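Local structure of twitching motility protein PilT (Aquifex aeolicus, 2EYU) at residues L29-T34 against L130-A135; D100-G105 against H124-T129. The protein is the pilus retraction motor of twitching motility, probably a P-loop ATPase that uses nucleotide hydrolysis to pull type IV pili back. The protein carries 1 engineered substitution. All blocks are in the same frame, centred on the assembly; numbering follows the deposited sequence.

How the interactions relate
Both interactions belong to one mixed sheet, and their centres lie about 15 Å apart. Strand 125-130 is common to them. On one side it pairs with strand 101-104 (interaction 2), and on the other it neighbours strand 26-31, whose end takes part in interaction 1. Along the chain the order is 29-34, 100-105, 124-129, 130-135, and the two segments of interaction 2 fall between those of interaction 1. The two meet directly where Val-30 N lies 3.0 Å from Gly-128 O, a probable hydrogen bond. Together they line up three central parallel strands and join the sheet core to what is probably the Walker A loop, which in P-loop NTPases binds nucleotide phosphates.

Interaction 1. Residues L29-T34 against L130-A135; sequences LVTGPT and LHTNTA
Thr-31 and Leu-130 lie side by side with their side chains pointing the same way. Thr-31 CG2 presses on Leu-130 CD1 at 3.4 Å, tighter than ordinary van der Waals contact. The same leucine methyl also meets Leu-29 CD1, 3.8 Å away, so it sits against both residues. In Leu-130 the CG is anti to the carbonyl carbon, and chi1 -45° and chi2 87° together bring CD1 to Thr-31 and Leu-29. Thr-31 OG1 is held between its own backbone N and carbonyl carbon. Its stronger hydrogen bond is with Ser-167 OG, and a weak one goes to Thr-132 O at 3.2 Å. A valine here would probably leave Thr-132 O and Ser-167 OG without this hydroxyl partner. Beyond the strand, Gly-32 N donates to Leu-130 O over 3.3 Å. Gly-32 O lies near the plane of the His-131 ring, at the CD2 edge. Pro-33 and Asn-133 cross at about a right angle. The amide nitrogen ND2 of Asn-133 reaches Pro-33 CD at 3.0 Å, while Asn-133 OD1 bonds to Arg-169. Gly-32 has backbone angles at which a side chain would collide with the carbonyl O of Thr-31 and with Pro-33 CD. Glycine therefore suits the point where the strand ends. A strand that ends at such a glycine and leads through a loop into helix 38-52 is typical of a Walker A P-loop in a P-loop NTPase, consistent with the family of PilT.

Interaction 2. Residues D100-G105 against H124-T129; sequences DVIFVG and HLVFGT
His-124 opens the second segment beside Asp-100, at the start of a parallel strand pair. Strands 101-104 and 125-130 are the two strands of a beta-alpha-beta unit, with helix 110-121 between them. Leu-125 N gives a weak hydrogen bond to Asp-100 O, and Leu-125 O accepts a shorter one from Ile-102 N at 3.0 Å. Val-126 lies on the other face of the sheet from Leu-125. Its CG2 runs alongside Ile-102 CG2 at 3.5 Å, and helix 87-97 packs against Ile-102 on that face. Phe-127 N donates to Ile-102 O, and Phe-127 O takes the N-H of Val-104 at 2.9 Å. The Phe-127 side chain returns to the face of Val-101 and Phe-103, where helix 38-52 lies over both phenylalanines. The two phenylalanine side chains cross at about a right angle. With Phe-103 CG anti to the backbone N (chi1 164°), the ring extends toward Thr-129 and turns its CD1 edge to Phe-127. Phe-103 CD1 is 3.7 Å from Phe-127 CB, and Phe-127 O lies in the ring plane, 3.5 Å from Phe-103 CD1. Gly-128 lies beside Val-104, where a CB would come tight against Val-104 CG1. Thr-129 follows, and its CG2 meets the edge of the Phe-103 ring at CE1, 4.1 Å away.

Interaction 1. Residues L29-T34 against L130-A135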
loop_
_atom_site.group_PDB
_atom_site.type_symbol
_atom_site.label_atom_id
_atom_site.label_comp_id
_atom_site.label_asym_id
_atom_site.label_seq_id
_atom_site.Cartn_x
_atom_site.Cartn_y
_atom_site.Cartn_z
ATOM N N LEU A 29 2.784 -1.325 -0.608
ATOM C CA LEU A 29 1.688 -1.117 -1.543
ATOM C C LEU A 29 0.533 -0.367 -0.912
ATOM O O LEU A 29 0.176 -0.664 0.230
ATOM C CB LEU A 29 1.148 -2.459 -2.025
ATOM C CG LEU A 29 2.177 -3.410 -2.639
ATOM C CD1 LEU A 29 1.504 -4.674 -3.142
ATOM C CD2 LEU A 29 2.922 -2.720 -3.754
ATOM N N VAL A 30 -0.031 0.600 -1.647
ATOM C CA VAL A 30 -1.184 1.310 -1.050
ATOM C C VAL A 30 -2.322 1.184 -2.049
ATOM O O VAL A 30 -2.143 1.549 -3.223
ATOM C CB VAL A 30 -0.838 2.764 -0.721
ATOM C CG1 VAL A 30 -2.055 3.549 -0.286
ATOM C CG2 VAL A 30 0.191 2.806 0.407
ATOM N N THR A 31 -3.461 0.632 -1.645
ATOM C CA THR A 31 -4.453 0.290 -2.665
ATOM C C THR A 31 -5.858 0.767 -2.316
ATOM O O THR A 31 -6.128 1.248 -1.231
ATOM C CB THR A 31 -4.529 -1.235 -2.888
ATOM O OG1 THR A 31 -5.074 -1.826 -1.711
ATOM C CG2 THR A 31 -3.135 -1.832 -3.095
ATOM N N GLY A 32 -6.745 0.629 -3.304
ATOM C CA GLY A 32 -8.141 0.990 -3.170
ATOM C C GLY A 32 -8.765 1.450 -4.478
ATOM O O GLY A 32 -8.129 1.702 -5.499
ATOM N N PRO A 33 -10.087 1.572 -4.456
ATOM C CA PRO A 33 -10.824 1.919 -5.677
ATOM C C PRO A 33 -10.545 3.317 -6.180
ATOM O O PRO A 33 -9.606 4.020 -5.790
ATOM C CB PRO A 33 -12.285 1.776 -5.210
ATOM C CG PRO A 33 -12.235 1.985 -3.733
ATOM C CD PRO A 33 -10.938 1.369 -3.273
ATOM N N THR A 34 -11.393 3.762 -7.110
ATOM C CA THR A 34 -11.225 5.099 -7.667
ATOM C C THR A 34 -11.425 6.154 -6.602
ATOM O O THR A 34 -12.322 6.034 -5.767
ATOM C CB THR A 34 -12.225 5.275 -8.833
ATOM O OG1 THR A 34 -11.631 4.641 -9.975
ATOM C CG2 THR A 34 -12.431 6.736 -9.152
ATOM N N LEU A 130 -2.128 -0.070 -6.438
ATOM C CA LEU A 130 -3.038 -0.894 -7.228
ATOM C C LEU A 130 -4.474 -0.483 -6.872
ATOM O O LEU A 130 -4.687 0.159 -5.831
ATOM C CB LEU A 130 -2.888 -2.369 -6.949
ATOM C CG LEU A 130 -1.550 -3.077 -6.847
ATOM C CD1 LEU A 130 -0.985 -3.020 -5.437
ATOM C CD2 LEU A 130 -1.707 -4.532 -7.280
ATOM N N HIS A 131 -5.418 -0.877 -7.707
ATOM C CA HIS A 131 -6.834 -0.593 -7.466
ATOM C C HIS A 131 -7.587 -1.703 -6.765
ATOM O O HIS A 131 -8.830 -1.719 -6.689
ATOM C CB HIS A 131 -7.514 -0.298 -8.817
ATOM C CG HIS A 131 -7.356 1.143 -9.211
ATOM N ND1 HIS A 131 -6.852 1.523 -10.436
ATOM C CD2 HIS A 131 -7.655 2.294 -8.571
ATOM C CE1 HIS A 131 -6.833 2.839 -10.523
ATOM N NE2 HIS A 131 -7.314 3.339 -9.403
ATOM N N THR A 132 -6.868 -2.670 -6.206
ATOM C CA THR A 132 -7.510 -3.746 -5.443
ATOM C C THR A 132 -8.083 -3.236 -4.141
ATOM O O THR A 132 -7.637 -2.222 -3.594
ATOM C CB THR A 132 -6.493 -4.864 -5.141
ATOM O OG1 THR A 132 -5.340 -4.249 -4.549
ATOM C CG2 THR A 132 -6.024 -5.545 -6.414
ATOM N N ASN A 133 -9.089 -3.939 -3.621
ATOM C CA ASN A 133 -9.809 -3.408 -2.467
ATOM C C ASN A 133 -9.320 -3.955 -1.139
ATOM O O ASN A 133 -9.641 -3.351 -0.115
ATOM C CB ASN A 133 -11.311 -3.697 -2.630
ATOM C CG ASN A 133 -12.041 -2.439 -3.082
ATOM O OD1 ASN A 133 -13.229 -2.256 -2.824
ATOM N ND2 ASN A 133 -11.298 -1.568 -3.758
ATOM N N THR A 134 -8.587 -5.060 -1.146
ATOM C CA THR A 134 -8.252 -5.764 0.099
ATOM C C THR A 134 -6.813 -6.232 0.121
ATOM O O THR A 134 -6.173 -6.372 -0.921
ATOM C CB THR A 134 -9.234 -6.953 0.201
ATOM O OG1 THR A 134 -10.460 -6.433 0.778
ATOM C CG2 THR A 134 -8.780 -8.064 1.110
ATOM N N ALA A 135 -6.250 -6.476 1.297
ATOM C CA ALA A 135 -4.858 -6.898 1.375
ATOM C C ALA A 135 -4.700 -8.220 0.632
ATOM O O ALA A 135 -3.681 -8.424 -0.023
ATOM C CB ALA A 135 -4.414 -7.003 2.825
#

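Interaction 2. Residues D100-G105 against H124-T129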
loop_
_atom_site.group_PDB
_atom_site.type_symbol
_atom_site.label_atom_id
_atom_site.label_comp_id
_atom_site.label_asym_id
_atom_site.label_seq_id
_atom_site.Cartn_x
_atom_site.Cartn_y
_atom_site.Cartn_z
ATOM N N ASP A 100 17.356 5.659 -3.449
ATOM C CA ASP A 100 17.020 5.040 -2.170
ATOM C C ASP A 100 15.568 4.567 -2.137
ATOM O O ASP A 100 15.231 3.652 -1.393
ATOM C CB ASP A 100 17.176 6.008 -1.006
ATOM C CG ASP A 100 18.596 6.473 -0.791
ATOM O OD1 ASP A 100 19.321 5.702 -0.129
ATOM O OD2 ASP A 100 18.908 7.574 -1.285
ATOM N N VAL A 101 14.783 5.272 -2.943
ATOM C CA VAL A 101 13.342 5.098 -2.973
ATOM C C VAL A 101 12.860 5.274 -4.414
ATOM O O VAL A 101 13.325 6.176 -5.095
ATOM C CB VAL A 101 12.589 6.110 -2.111
ATOM C CG1 VAL A 101 11.082 5.962 -2.334
ATOM C CG2 VAL A 101 12.887 5.962 -0.621
ATOM N N ILE A 102 11.943 4.425 -4.848
ATOM C CA ILE A 102 11.266 4.672 -6.115
ATOM C C ILE A 102 9.758 4.575 -5.899
ATOM O O ILE A 102 9.315 3.675 -5.188
ATOM C CB ILE A 102 11.576 3.659 -7.219
ATOM C CG1 ILE A 102 10.749 3.868 -8.491
ATOM C CG2 ILE A 102 11.363 2.255 -6.696
ATOM C CD1 ILE A 102 11.555 4.336 -9.684
ATOM N N PHE A 103 8.974 5.447 -6.526
ATOM C CA PHE A 103 7.513 5.231 -6.425
ATOM C C PHE A 103 7.034 4.974 -7.853
ATOM O O PHE A 103 7.288 5.834 -8.696
ATOM C CB PHE A 103 6.869 6.410 -5.718
ATOM C CG PHE A 103 5.359 6.543 -5.850
ATOM C CD1 PHE A 103 4.507 5.461 -5.799
ATOM C CD2 PHE A 103 4.808 7.807 -6.040
ATOM C CE1 PHE A 103 3.134 5.609 -5.933
ATOM C CE2 PHE A 103 3.442 7.967 -6.173
ATOM C CZ PHE A 103 2.608 6.870 -6.133
ATOM N N VAL A 104 6.412 3.829 -8.086
ATOM C CA VAL A 104 5.813 3.409 -9.337
ATOM C C VAL A 104 4.291 3.563 -9.257
ATOM O O VAL A 104 3.581 2.816 -8.576
ATOM C CB VAL A 104 6.143 1.959 -9.718
ATOM C CG1 VAL A 104 5.676 0.965 -8.673
ATOM C CG2 VAL A 104 5.532 1.618 -11.071
ATOM N N GLY A 105 3.803 4.566 -9.969
ATOM C CA GLY A 105 2.423 4.987 -9.876
ATOM C C GLY A 105 1.426 3.871 -10.073
ATOM O O GLY A 105 0.383 3.795 -9.423
ATOM N N HIS A 124 16.333 -1.567 -2.803
ATOM C CA HIS A 124 15.578 -0.324 -2.885
ATOM C C HIS A 124 14.210 -0.450 -2.237
ATOM O O HIS A 124 13.620 -1.523 -2.271
ATOM C CB HIS A 124 15.390 0.096 -4.348
ATOM C CG HIS A 124 16.654 0.042 -5.142
ATOM N ND1 HIS A 124 17.086 -1.092 -5.797
ATOM C CD2 HIS A 124 17.587 0.995 -5.379
ATOM C CE1 HIS A 124 18.232 -0.836 -6.407
ATOM N NE2 HIS A 124 18.553 0.424 -6.172
ATOM N N LEU A 125 13.754 0.676 -1.698
ATOM C CA LEU A 125 12.434 0.780 -1.096
ATOM C C LEU A 125 11.449 1.124 -2.203
ATOM O O LEU A 125 11.613 2.137 -2.890
ATOM C CB LEU A 125 12.396 1.828 0.013
ATOM C CG LEU A 125 11.085 1.850 0.812
ATOM C CD1 LEU A 125 10.807 0.493 1.440
ATOM C CD2 LEU A 125 11.109 2.908 1.902
ATOM N N VAL A 126 10.438 0.278 -2.405
ATOM C CA VAL A 126 9.552 0.516 -3.541
ATOM C C VAL A 126 8.119 0.764 -3.077
ATOM O O VAL A 126 7.540 -0.058 -2.385
ATOM C CB VAL A 126 9.595 -0.646 -4.544
ATOM C CG1 VAL A 126 8.661 -0.368 -5.715
ATOM C CG2 VAL A 126 11.017 -0.864 -5.055
ATOM N N PHE A 127 7.547 1.912 -3.438
ATOM C CA PHE A 127 6.126 2.179 -3.265
ATOM C C PHE A 127 5.401 1.907 -4.582
ATOM O O PHE A 127 5.862 2.256 -5.676
ATOM C CB PHE A 127 5.845 3.643 -2.881
ATOM C CG PHE A 127 6.241 4.018 -1.465
ATOM C CD1 PHE A 127 7.582 4.200 -1.154
ATOM C CD2 PHE A 127 5.286 4.189 -0.478
ATOM C CE1 PHE A 127 7.953 4.537 0.137
ATOM C CE2 PHE A 127 5.654 4.517 0.812
ATOM C CZ PHE A 127 6.993 4.690 1.121
ATOM N N GLY A 128 4.234 1.266 -4.502
ATOM C CA GLY A 128 3.396 1.162 -5.675
ATOM C C GLY A 128 1.935 1.284 -5.298
ATOM O O GLY A 128 1.561 1.228 -4.129
ATOM N N THR A 129 1.069 1.471 -6.296
ATOM C CA THR A 129 -0.353 1.477 -6.028
ATOM C C THR A 129 -1.044 0.481 -6.961
ATOM O O THR A 129 -0.596 0.253 -8.090
ATOM C CB THR A 129 -1.100 2.814 -6.234
ATOM O OG1 THR A 129 -0.907 3.233 -7.595
ATOM C CG2 THR A 129 -0.586 3.919 -5.338
#